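Local coordinates for protein galactose-1-phosphate uridylyltransferase (Pyrobaculum aerophilum str. IM2, PDB 6K9Z) that probably transfers uridylyl groups between UDP-glucose and hexose 1-phosphates such as galactose 1-phosphate, and binds zinc, iron and a uridine nucleotide, at residues G28-P31 and F32-G35; Q98-K101 and I102-V106; Q110-A113 and E114-N118; P147-P151 and R152-E156. The protein carries 1 engineered substitution. All blocks are in the same frame, centred on the assembly; numbering follows the deposited sequence.

Contact 1 (G28-P31 and F32-G35). With ZN (zinc ion), chain C; UDP (uridine-5'-diphosphate), chain G.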
loop_
_atom_site.group_PDB
_atom_site.type_symbol
_atom_site.label_atom_id
_atom_site.label_comp_id
_atom_site.label_asym_id
_atom_site.label_seq_id
_atom_site.Cartn_x
_atom_site.Cartn_y
_atom_site.Cartn_z
ATOM N N GLY A 28 -12.729 -23.967 14.344
ATOM C CA GLY A 28 -13.618 -23.957 13.166
ATOM C C GLY A 28 -14.988 -23.349 13.446
ATOM O O GLY A 28 -15.742 -23.159 12.481
ATOM N N ALA A 29 -15.299 -23.038 14.709
ATOM C CA ALA A 29 -16.602 -22.415 15.050
ATOM C C ALA A 29 -16.622 -20.976 14.521
ATOM O O ALA A 29 -15.544 -20.358 14.503
ATOM C CB ALA A 29 -16.818 -22.452 16.540
ATOM N N CYS A 30 -17.785 -20.451 14.115
ATOM C CA CYS A 30 -17.773 -19.051 13.590
ATOM C C CYS A 30 -18.043 -18.087 14.743
ATOM O O CYS A 30 -19.077 -18.210 15.419
ATOM C CB CYS A 30 -18.802 -18.874 12.492
ATOM S SG CYS A 30 -18.876 -17.150 11.977
ATOM N N PRO A 31 -17.144 -17.098 15.002
ATOM C CA PRO A 31 -17.334 -16.152 16.125
ATOM C C PRO A 31 -18.495 -15.147 15.927
ATOM O O PRO A 31 -18.926 -14.463 16.928
ATOM C CB PRO A 31 -15.973 -15.416 16.195
ATOM C CG PRO A 31 -15.491 -15.415 14.762
ATOM C CD PRO A 31 -15.941 -16.781 14.216
ATOM N N PHE A 32 -18.978 -15.047 14.681
ATOM C CA PHE A 32 -19.920 -13.980 14.223
ATOM C C PHE A 32 -21.320 -14.542 13.974
ATOM O O PHE A 32 -22.230 -13.745 13.915
ATOM C CB PHE A 32 -19.400 -13.287 12.963
ATOM C CG PHE A 32 -18.053 -12.639 13.127
ATOM C CD1 PHE A 32 -17.655 -12.132 14.360
ATOM C CD2 PHE A 32 -17.198 -12.520 12.040
ATOM C CE1 PHE A 32 -16.411 -11.528 14.491
ATOM C CE2 PHE A 32 -15.948 -11.921 12.176
ATOM C CZ PHE A 32 -15.570 -11.419 13.405
ATOM N N CYS A 33 -21.500 -15.856 13.910
ATOM C CA CYS A 33 -22.834 -16.480 13.837
ATOM C C CYS A 33 -23.643 -16.202 15.128
ATOM O O CYS A 33 -23.094 -15.924 16.232
ATOM C CB CYS A 33 -22.761 -17.971 13.614
ATOM S SG CYS A 33 -22.603 -18.411 11.859
ATOM N N PRO A 34 -24.988 -16.158 14.968
ATOM C CA PRO A 34 -25.886 -16.056 16.117
ATOM C C PRO A 34 -25.618 -17.267 17.023
ATOM O O PRO A 34 -25.401 -18.309 16.497
ATOM C CB PRO A 34 -27.277 -16.148 15.483
ATOM C CG PRO A 34 -27.084 -15.620 14.096
ATOM C CD PRO A 34 -25.723 -16.153 13.688
ATOM N N GLY A 35 -25.565 -17.063 18.345
ATOM C CA GLY A 35 -25.278 -18.162 19.294
ATOM C C GLY A 35 -23.796 -18.254 19.675
ATOM O O GLY A 35 -23.469 -18.934 20.679
HETATM ZN ZN ZN C . -20.861 -17.279 10.874
HETATM N N1 UDP G . -12.061 -11.198 14.824
HETATM C C2 UDP G . -12.730 -11.060 16.048
HETATM N N3 UDP G . -13.016 -12.120 16.797
HETATM C C4 UDP G . -12.628 -13.314 16.403
HETATM C C5 UDP G . -11.948 -13.502 15.232
HETATM C C6 UDP G . -11.668 -12.400 14.463
HETATM O O2 UDP G . -13.119 -10.009 16.469
HETATM O O4 UDP G . -12.895 -14.286 17.086
HETATM C "C1'" UDP G . -11.668 -10.084 13.984
HETATM C "C2'" UDP G . -10.144 -10.204 14.030
HETATM O "O2'" UDP G . -9.487 -9.965 15.256
HETATM C "C3'" UDP G . -9.700 -9.247 12.968
HETATM C "C4'" UDP G . -10.725 -9.450 11.939
HETATM O "O4'" UDP G . -11.783 -10.182 12.571
HETATM O "O3'" UDP G . -9.616 -7.922 13.367
HETATM C "C5'" UDP G . -9.826 -10.145 10.932
HETATM O "O5'" UDP G . -8.768 -9.272 10.458
HETATM P PA UDP G . -7.354 -8.729 11.112
HETATM O O1A UDP G . -6.659 -9.748 11.988
HETATM O O2A UDP G . -6.485 -8.497 9.917
HETATM O O3A UDP G . -7.730 -7.337 11.879
HETATM P PB UDP G . -7.035 -6.439 12.942
HETATM O O1B UDP G . -6.978 -7.339 14.014
HETATM O O2B UDP G . -7.874 -5.252 13.163
HETATM O O3B UDP G . -5.733 -6.147 12.473
#
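Cys30 and Cys33 reach the same zinc ion from the two halves of one tight turn. Along the Cys30 side chain, CB rests beside the sulfur of its partner, 3.9 Å from Cys33 SG, and SG then does two jobs. It binds the zinc at 2.3 Å, and it accepts a hydrogen bond from the backbone of Phe32, N to SG 3.4 Å with an N-H...S angle of 156°. Because SG stands opposite the backbone N (chi1 175°), it is carried forward over the turn to where that N-H points. Cys33 SG closes the pair, also 2.3 Å from the zinc. This is the CxxC half of a Cys2His2 zinc site, completed by ND1 of His86 and ND1 of His138, in the loop between strands 12-15 and 46-49. An N-H donated to a metal-bound thiolate would be expected to draw off some of its negative charge and to hold the sulfur in place. The two residues inside the CxxC face the nucleotide instead. Pro31 sets CG over the centre of the Phe32 ring, 3.9 Å from the centroid and 10° off the ring normal, a CH-pi contact between neighbours in sequence. From the same pyrrolidine, CB lies 3.4 Å from O4 of the uracil of UDP. The far end of the Phe32 ring meets the base as well, CZ coming to 3.8 Å from UDP N1, while Leu136 and Val79 pack against Phe32 and the ring of Phe140, an engineered residue, also meets it.

Contact 2 (Q98-K101 and I102-V106)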
loop_
_atom_site.group_PDB
_atom_site.type_symbol
_atom_site.label_atom_id
_atom_site.label_comp_id
_atom_site.label_asym_id
_atom_site.label_seq_id
_atom_site.Cartn_x
_atom_site.Cartn_y
_atom_site.Cartn_z
ATOM N N GLN A 98 -31.414 -4.912 3.916
ATOM C CA GLN A 98 -30.404 -5.380 4.891
ATOM C C GLN A 98 -29.173 -4.451 4.782
ATOM O O GLN A 98 -28.622 -4.111 5.826
ATOM C CB GLN A 98 -30.062 -6.846 4.641
ATOM C CG GLN A 98 -29.021 -7.392 5.615
ATOM C CD GLN A 98 -29.504 -7.496 7.043
ATOM O OE1 GLN A 98 -30.712 -7.434 7.350
ATOM N NE2 GLN A 98 -28.549 -7.654 7.944
ATOM N N ILE A 99 -28.728 -4.106 3.559
ATOM C CA ILE A 99 -27.562 -3.197 3.363
ATOM C C ILE A 99 -27.934 -1.849 4.008
ATOM O O ILE A 99 -27.083 -1.283 4.687
ATOM C CB ILE A 99 -27.148 -3.082 1.892
ATOM C CG1 ILE A 99 -26.850 -4.476 1.336
ATOM C CG2 ILE A 99 -25.987 -2.102 1.757
ATOM C CD1 ILE A 99 -26.624 -4.538 -0.171
ATOM N N LYS A 100 -29.169 -1.362 3.816
ATOM C CA LYS A 100 -29.610 -0.099 4.457
ATOM C C LYS A 100 -29.471 -0.209 6.001
ATOM O O LYS A 100 -28.941 0.735 6.635
ATOM C CB LYS A 100 -31.006 0.278 3.953
ATOM C CG LYS A 100 -31.518 1.589 4.501
ATOM C CD LYS A 100 -32.943 1.923 3.997
ATOM C CE LYS A 100 -33.531 3.227 4.523
ATOM N NZ LYS A 100 -32.469 4.190 4.954
ATOM N N LYS A 101 -29.854 -1.334 6.596
ATOM C CA LYS A 101 -29.756 -1.515 8.071
ATOM C C LYS A 101 -28.270 -1.493 8.455
ATOM O O LYS A 101 -27.951 -0.953 9.524
ATOM C CB LYS A 101 -30.401 -2.824 8.528
ATOM C CG LYS A 101 -31.913 -2.867 8.441
ATOM C CD LYS A 101 -32.453 -4.246 8.778
ATOM C CE LYS A 101 -33.906 -4.371 8.401
ATOM N NZ LYS A 101 -34.486 -5.627 8.937
ATOM N N ILE A 102 -27.382 -2.069 7.644
ATOM C CA ILE A 102 -25.921 -2.063 7.972
ATOM C C ILE A 102 -25.420 -0.607 8.010
ATOM O O ILE A 102 -24.782 -0.204 9.012
ATOM C CB ILE A 102 -25.076 -2.875 6.974
ATOM C CG1 ILE A 102 -25.465 -4.354 6.974
ATOM C CG2 ILE A 102 -23.618 -2.661 7.230
ATOM C CD1 ILE A 102 -25.003 -5.074 5.722
ATOM N N LEU A 103 -25.727 0.162 6.966
ATOM C CA LEU A 103 -25.283 1.589 6.857
ATOM C C LEU A 103 -25.859 2.407 8.014
ATOM O O LEU A 103 -25.106 3.173 8.596
ATOM C CB LEU A 103 -25.669 2.143 5.488
ATOM C CG LEU A 103 -24.970 1.417 4.335
ATOM C CD1 LEU A 103 -25.626 1.737 2.987
ATOM C CD2 LEU A 103 -23.496 1.731 4.273
ATOM N N THR A 104 -27.123 2.192 8.375
ATOM C CA THR A 104 -27.803 2.897 9.470
ATOM C C THR A 104 -27.092 2.598 10.778
ATOM O O THR A 104 -26.873 3.568 11.534
ATOM C CB THR A 104 -29.287 2.545 9.544
ATOM O OG1 THR A 104 -29.871 2.955 8.299
ATOM C CG2 THR A 104 -29.947 3.285 10.681
ATOM N N ALA A 105 -26.755 1.331 11.029
ATOM C CA ALA A 105 -26.081 0.937 12.286
ATOM C C ALA A 105 -24.677 1.582 12.336
ATOM O O ALA A 105 -24.235 2.015 13.437
ATOM C CB ALA A 105 -25.991 -0.550 12.415
ATOM N N VAL A 106 -23.963 1.595 11.216
ATOM C CA VAL A 106 -22.602 2.205 11.177
ATOM C C VAL A 106 -22.727 3.711 11.430
ATOM O O VAL A 106 -21.957 4.240 12.259
ATOM C CB VAL A 106 -21.874 1.896 9.873
ATOM C CG1 VAL A 106 -20.575 2.664 9.748
ATOM C CG2 VAL A 106 -21.630 0.408 9.752
#
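Thr104 turns OG1 back beside its own backbone N (chi1 -61°), which lays the hydroxyl over the carbonyl of Lys100 one helical turn earlier. Leu103 CG also lies beside its backbone N, which puts Leu103 CG 3.4 Å from Ile99 O, and Leu103 CD1 comes to 4.0 Å from Ile99 CG2; the two side chains run side by side in the same direction. Lys100 O is thus gripped twice by one residue. Thr104 N approaches it almost in line with the carbonyl at 2.9 Å, with an N-H...O angle of 160°, and Thr104 OG1 donates to it, also at 2.9 Å, from 42° above the carbonyl plane. The contact is ordinary i to i+4 bonding inside helix 96-114, with a threonine hydroxyl donating back to the carbonyl four residues earlier. Further main-chain bonds run from Ile102 N to Gln98 O, 3.0 Å, from Leu103 N to Ile99 O and from Ala105 N to Lys101 O. The helix is two-sided. Ile99 and Leu103 lean on helix 220-240, whereas Ile102 and Val106 press on Val80 of strand 76-81. The polar ends of 98-101 reach other parts of the chain: Lys100 NZ forms a salt bridge with Asp220, Lys101 NZ one with Asp44, and Gln98 NE2 donates to the carbonyls of Glu82 and Asp44.

Contact 3 (Q110-A113 and E114-N118)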
loop_
_atom_site.group_PDB
_atom_site.type_symbol
_atom_site.label_atom_id
_atom_site.label_comp_id
_atom_site.label_asym_id
_atom_site.label_seq_id
_atom_site.Cartn_x
_atom_site.Cartn_y
_atom_site.Cartn_z
ATOM N N GLN A 110 -21.166 5.985 14.486
ATOM C CA GLN A 110 -20.354 7.206 14.283
ATOM C C GLN A 110 -20.933 8.349 15.110
ATOM O O GLN A 110 -20.143 9.170 15.604
ATOM C CB GLN A 110 -20.268 7.565 12.798
ATOM C CG GLN A 110 -19.434 8.810 12.557
ATOM C CD GLN A 110 -19.161 9.016 11.093
ATOM O OE1 GLN A 110 -19.023 8.034 10.351
ATOM N NE2 GLN A 110 -19.071 10.275 10.672
ATOM N N ARG A 111 -22.257 8.440 15.231
ATOM C CA ARG A 111 -22.851 9.563 16.009
ATOM C C ARG A 111 -22.368 9.455 17.457
ATOM O O ARG A 111 -22.126 10.498 18.081
ATOM C CB ARG A 111 -24.373 9.599 15.868
ATOM C CG ARG A 111 -24.824 10.329 14.614
ATOM C CD ARG A 111 -26.294 10.677 14.510
ATOM N NE ARG A 111 -26.561 10.808 13.089
ATOM C CZ ARG A 111 -27.023 9.830 12.324
ATOM N NH1 ARG A 111 -27.305 8.655 12.857
ATOM N NH2 ARG A 111 -27.211 10.034 11.034
ATOM N N LYS A 112 -22.259 8.221 17.952
ATOM C CA LYS A 112 -21.768 7.960 19.330
ATOM C C LYS A 112 -20.314 8.443 19.389
ATOM O O LYS A 112 -19.956 9.169 20.373
ATOM C CB LYS A 112 -22.031 6.496 19.707
ATOM C CG LYS A 112 -21.464 6.038 21.039
ATOM C CD LYS A 112 -22.373 5.091 21.840
ATOM C CE LYS A 112 -21.805 4.773 23.223
ATOM N NZ LYS A 112 -20.362 4.395 23.134
ATOM N N ALA A 113 -19.507 8.106 18.385
ATOM C CA ALA A 113 -18.066 8.493 18.361
ATOM C C ALA A 113 -17.929 10.012 18.274
ATOM O O ALA A 113 -16.963 10.568 18.819
ATOM C CB ALA A 113 -17.338 7.813 17.227
ATOM N N GLU A 114 -18.886 10.686 17.602
ATOM C CA GLU A 114 -18.829 12.147 17.396
ATOM C C GLU A 114 -19.002 12.862 18.764
ATOM O O GLU A 114 -18.517 14.013 18.890
ATOM C CB GLU A 114 -19.857 12.593 16.337
ATOM C CG GLU A 114 -19.439 12.243 14.916
ATOM C CD GLU A 114 -20.506 12.464 13.856
ATOM O OE1 GLU A 114 -21.584 12.970 14.225
ATOM O OE2 GLU A 114 -20.221 12.177 12.654
ATOM N N LYS A 115 -19.574 12.181 19.773
ATOM C CA LYS A 115 -19.622 12.695 21.188
ATOM C C LYS A 115 -18.315 12.503 21.959
ATOM O O LYS A 115 -18.186 13.117 23.013
ATOM C CB LYS A 115 -20.738 11.970 21.931
ATOM C CG LYS A 115 -22.070 12.081 21.196
ATOM C CD LYS A 115 -22.444 13.523 20.939
ATOM C CE LYS A 115 -23.439 13.739 19.817
ATOM N NZ LYS A 115 -24.548 14.625 20.212
ATOM N N GLU A 116 -17.490 11.535 21.547
ATOM C CA GLU A 116 -16.274 11.185 22.330
ATOM C C GLU A 116 -15.114 12.100 21.932
ATOM O O GLU A 116 -14.661 12.014 20.783
ATOM C CB GLU A 116 -15.944 9.699 22.161
ATOM C CG GLU A 116 -17.177 8.810 22.137
ATOM C CD GLU A 116 -16.938 7.308 22.179
ATOM O OE1 GLU A 116 -16.376 6.764 21.200
ATOM O OE2 GLU A 116 -17.329 6.678 23.186
ATOM N N GLY A 117 -14.631 12.892 22.892
ATOM C CA GLY A 117 -13.549 13.861 22.644
ATOM C C GLY A 117 -12.272 13.170 22.181
ATOM O O GLY A 117 -11.433 13.817 21.542
ATOM N N ASN A 118 -12.080 11.898 22.507
ATOM C CA ASN A 118 -10.802 11.204 22.169
ATOM C C ASN A 118 -10.795 10.686 20.726
ATOM O O ASN A 118 -9.724 10.116 20.301
ATOM C CB ASN A 118 -10.524 10.048 23.132
ATOM C CG ASN A 118 -10.153 10.560 24.507
ATOM O OD1 ASN A 118 -10.820 10.277 25.504
ATOM N ND2 ASN A 118 -9.098 11.349 24.559
HETATM O O HOH W 1 -20.182 8.540 23.331
#
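Gln110 and Glu114 are joined by both side chain and main chain near the C-terminal end of helix 96-114. Among the hydrogen bonds, Gln110 NE2 donates to Glu114 OE2 at 3.0 Å with an N-H...O angle of 155°, meeting the carboxylate on its anti side; the amide and carboxylate planes stand 71° apart. The extended Gln110 chain (chi1 -180°) carries the amide outward, and Glu114, with CG beside its own backbone N, leans back along the helix to meet it. In the main chain, Glu114 N reaches Gln110 O at 2.8 Å, an i to i+4 bond. Lys115 N keeps only a weak bond to Arg111 O, besides its i to i+3 bond to Lys112 O, 3.1 Å. Glu116 N bonds to Ala113 O at 2.9 Å, as the bonding changes to i to i+3 on the way to strand 121-128; both i to i+3 donors stand well above the carbonyl plane. The charged contact is loose. Lys112 NZ and Glu116 OE2 form a long salt bridge of 3.8 Å, while a water donates to Lys112 O and, weakly, to Glu116 OE2. Apolar contact goes to the sheet: Gln110 and Ala113 pack on Phe122 of strand 121-128. Glu114 OE2 also bonds to Thr216 OG1, and Gln110 OE1 to Gln253 NE2. Gln110 and Glu114 therefore tie the helix end to surrounding loops through directed bonds that fix the amide and orient the carboxylate, whereas the Lys112-Glu116 pair, at its length, probably contributes only a weak attraction.

Contact 4 (P147-P151 and R152-E156). With FE (Fe (III) ion), chain E.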
loop_
_atom_site.group_PDB
_atom_site.type_symbol
_atom_site.label_atom_id
_atom_site.label_comp_id
_atom_site.label_asym_id
_atom_site.label_seq_id
_atom_site.Cartn_x
_atom_site.Cartn_y
_atom_site.Cartn_z
ATOM N N PRO A 147 -7.400 7.920 17.375
ATOM C CA PRO A 147 -6.969 9.205 17.905
ATOM C C PRO A 147 -6.199 10.073 16.898
ATOM O O PRO A 147 -5.773 11.142 17.316
ATOM C CB PRO A 147 -6.039 8.780 19.058
ATOM C CG PRO A 147 -5.391 7.525 18.520
ATOM C CD PRO A 147 -6.458 6.836 17.707
ATOM N N VAL A 148 -5.993 9.572 15.673
ATOM C CA VAL A 148 -5.197 10.200 14.588
ATOM C C VAL A 148 -6.038 10.100 13.333
ATOM O O VAL A 148 -6.912 9.200 13.223
ATOM C CB VAL A 148 -3.831 9.507 14.382
ATOM C CG1 VAL A 148 -2.862 9.784 15.503
ATOM C CG2 VAL A 148 -4.000 8.036 14.166
ATOM N N VAL A 149 -5.770 10.972 12.392
ATOM C CA VAL A 149 -6.366 10.893 11.041
ATOM C C VAL A 149 -5.511 9.944 10.218
ATOM O O VAL A 149 -4.278 10.052 10.174
ATOM C CB VAL A 149 -6.452 12.269 10.378
ATOM C CG1 VAL A 149 -6.975 12.170 8.965
ATOM C CG2 VAL A 149 -7.287 13.221 11.208
ATOM N N PRO A 150 -6.115 8.953 9.581
ATOM C CA PRO A 150 -5.325 8.077 8.712
ATOM C C PRO A 150 -4.507 8.834 7.664
ATOM O O PRO A 150 -5.028 9.768 7.027
ATOM C CB PRO A 150 -6.405 7.257 8.039
ATOM C CG PRO A 150 -7.542 7.205 9.042
ATOM C CD PRO A 150 -7.540 8.594 9.662
ATOM N N PRO A 151 -3.198 8.506 7.476
ATOM C CA PRO A 151 -2.340 9.305 6.600
ATOM C C PRO A 151 -2.880 9.519 5.179
ATOM O O PRO A 151 -2.728 10.633 4.678
ATOM C CB PRO A 151 -0.987 8.570 6.611
ATOM C CG PRO A 151 -0.972 7.981 8.015
ATOM C CD PRO A 151 -2.402 7.526 8.253
ATOM N N ARG A 152 -3.524 8.518 4.579
ATOM C CA ARG A 152 -3.997 8.679 3.182
ATOM C C ARG A 152 -5.115 9.727 3.157
ATOM O O ARG A 152 -5.144 10.570 2.276
ATOM C CB ARG A 152 -4.477 7.352 2.603
ATOM C CG ARG A 152 -5.086 7.491 1.206
ATOM C CD ARG A 152 -5.361 6.209 0.416
ATOM N NE ARG A 152 -4.076 5.668 0.137
ATOM C CZ ARG A 152 -3.298 6.061 -0.836
ATOM N NH1 ARG A 152 -3.726 6.913 -1.731
ATOM N NH2 ARG A 152 -2.095 5.531 -0.955
ATOM N N VAL A 153 -5.961 9.710 4.187
ATOM C CA VAL A 153 -7.072 10.695 4.283
ATOM C C VAL A 153 -6.493 12.058 4.634
ATOM O O VAL A 153 -6.946 13.026 4.020
ATOM C CB VAL A 153 -8.180 10.243 5.259
ATOM C CG1 VAL A 153 -9.257 11.339 5.389
ATOM C CG2 VAL A 153 -8.762 8.902 4.782
ATOM N N ARG A 154 -5.470 12.140 5.490
ATOM C CA ARG A 154 -4.808 13.424 5.793
ATOM C C ARG A 154 -4.312 14.037 4.480
ATOM O O ARG A 154 -4.455 15.255 4.322
ATOM C CB ARG A 154 -3.638 13.281 6.760
ATOM C CG ARG A 154 -2.961 14.599 7.143
ATOM C CD ARG A 154 -1.901 14.416 8.218
ATOM N NE ARG A 154 -2.379 14.204 9.618
ATOM C CZ ARG A 154 -2.531 12.993 10.266
ATOM N NH1 ARG A 154 -2.328 11.842 9.635
ATOM N NH2 ARG A 154 -2.901 12.960 11.554
ATOM N N ALA A 155 -3.607 13.275 3.637
ATOM C CA ALA A 155 -3.050 13.792 2.359
ATOM C C ALA A 155 -4.236 14.337 1.525
ATOM O O ALA A 155 -4.145 15.470 0.991
ATOM C CB ALA A 155 -2.309 12.701 1.633
ATOM N N GLU A 156 -5.357 13.603 1.485
ATOM C CA GLU A 156 -6.509 14.012 0.642
ATOM C C GLU A 156 -7.107 15.305 1.223
ATOM O O GLU A 156 -7.488 16.205 0.430
ATOM C CB GLU A 156 -7.578 12.937 0.555
ATOM C CG GLU A 156 -7.171 11.591 -0.050
ATOM C CD GLU A 156 -8.304 10.712 -0.544
ATOM O OE1 GLU A 156 -9.513 11.079 -0.315
ATOM O OE2 GLU A 156 -8.020 9.669 -1.179
HETATM FE FE FE E . -10.225 9.284 -1.457
HETATM O O HOH W 2 -9.800 10.303 -3.401
#
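Pro150 O accepts from Arg154 N at 2.9 Å with an N-H...O angle of 163°, the first i to i+4 bond of helix 151-167, for which Pro150 is the N-cap residue. Ala155 N follows with a bond to Pro151 O at 3.0 Å. Pro151 suits the first turn: its nitrogen carries no hydrogen, and none is needed there. Arg154 then doubles back on the residues ahead of the helix. CG lies opposite its backbone N and the chain bends at chi3 (-76°), bringing the guanidinium beside Val149. NH1 donates to Val149 O at 2.7 Å, but the angle of 120° makes this bond weak. One face of the guanidinium carries Val149 CB, 3.8 Å above its plane and toward the rim. Val149 CG1 lies 4.3 Å from Val153 CG1, and Pro150 CB is as far from Val153 CG2, so Val153 bridges both residues; Tyr121 of strand 121-128 packs against all three. A turn further on, Glu156 chelates the iron(III) ion through OE1 at 2.2 Å and OE2 at 2.3 Å, with a water and His252, His266 and Glu268 as the other ligands. Tyr263 OH bonds to Glu156 OE1. Arg152 faces the second subunit, where NH2 forms a salt bridge with its Glu11. The start of this helix thus joins three chemistries: a prolyl N-cap position whose carbonyl starts the helix bonding, a bidentate carboxylate whose negative charge is probably partly balanced by the ferric ion, and an arginine whose guanidinium pairs with Glu11 of the second subunit.

Overall arrangement
Contacts 2 and 3 share helix 96-114, their centres 19 Å apart: contact 2 in its N-terminal half, between helix 220-240 and the sheet, with regular i to i+4 bonding, two apolar sides and lysines in salt bridges, contact 3 at the C-terminal end, with shorter-span bonds and more exposed charge. Contacts 1 and 4 each supply metal ligands: thiolates to zinc in contact 1, centred about 24 Å from the chain's centre, and a carboxylate to iron in contact 4, centred about 14 Å from it. Contact 1 alone touches the nucleotide, and contact 4 alone meets the second subunit. Contacts 3 and 4 meet where Asn118 O packs on Pro147 CB at 4.1 Å.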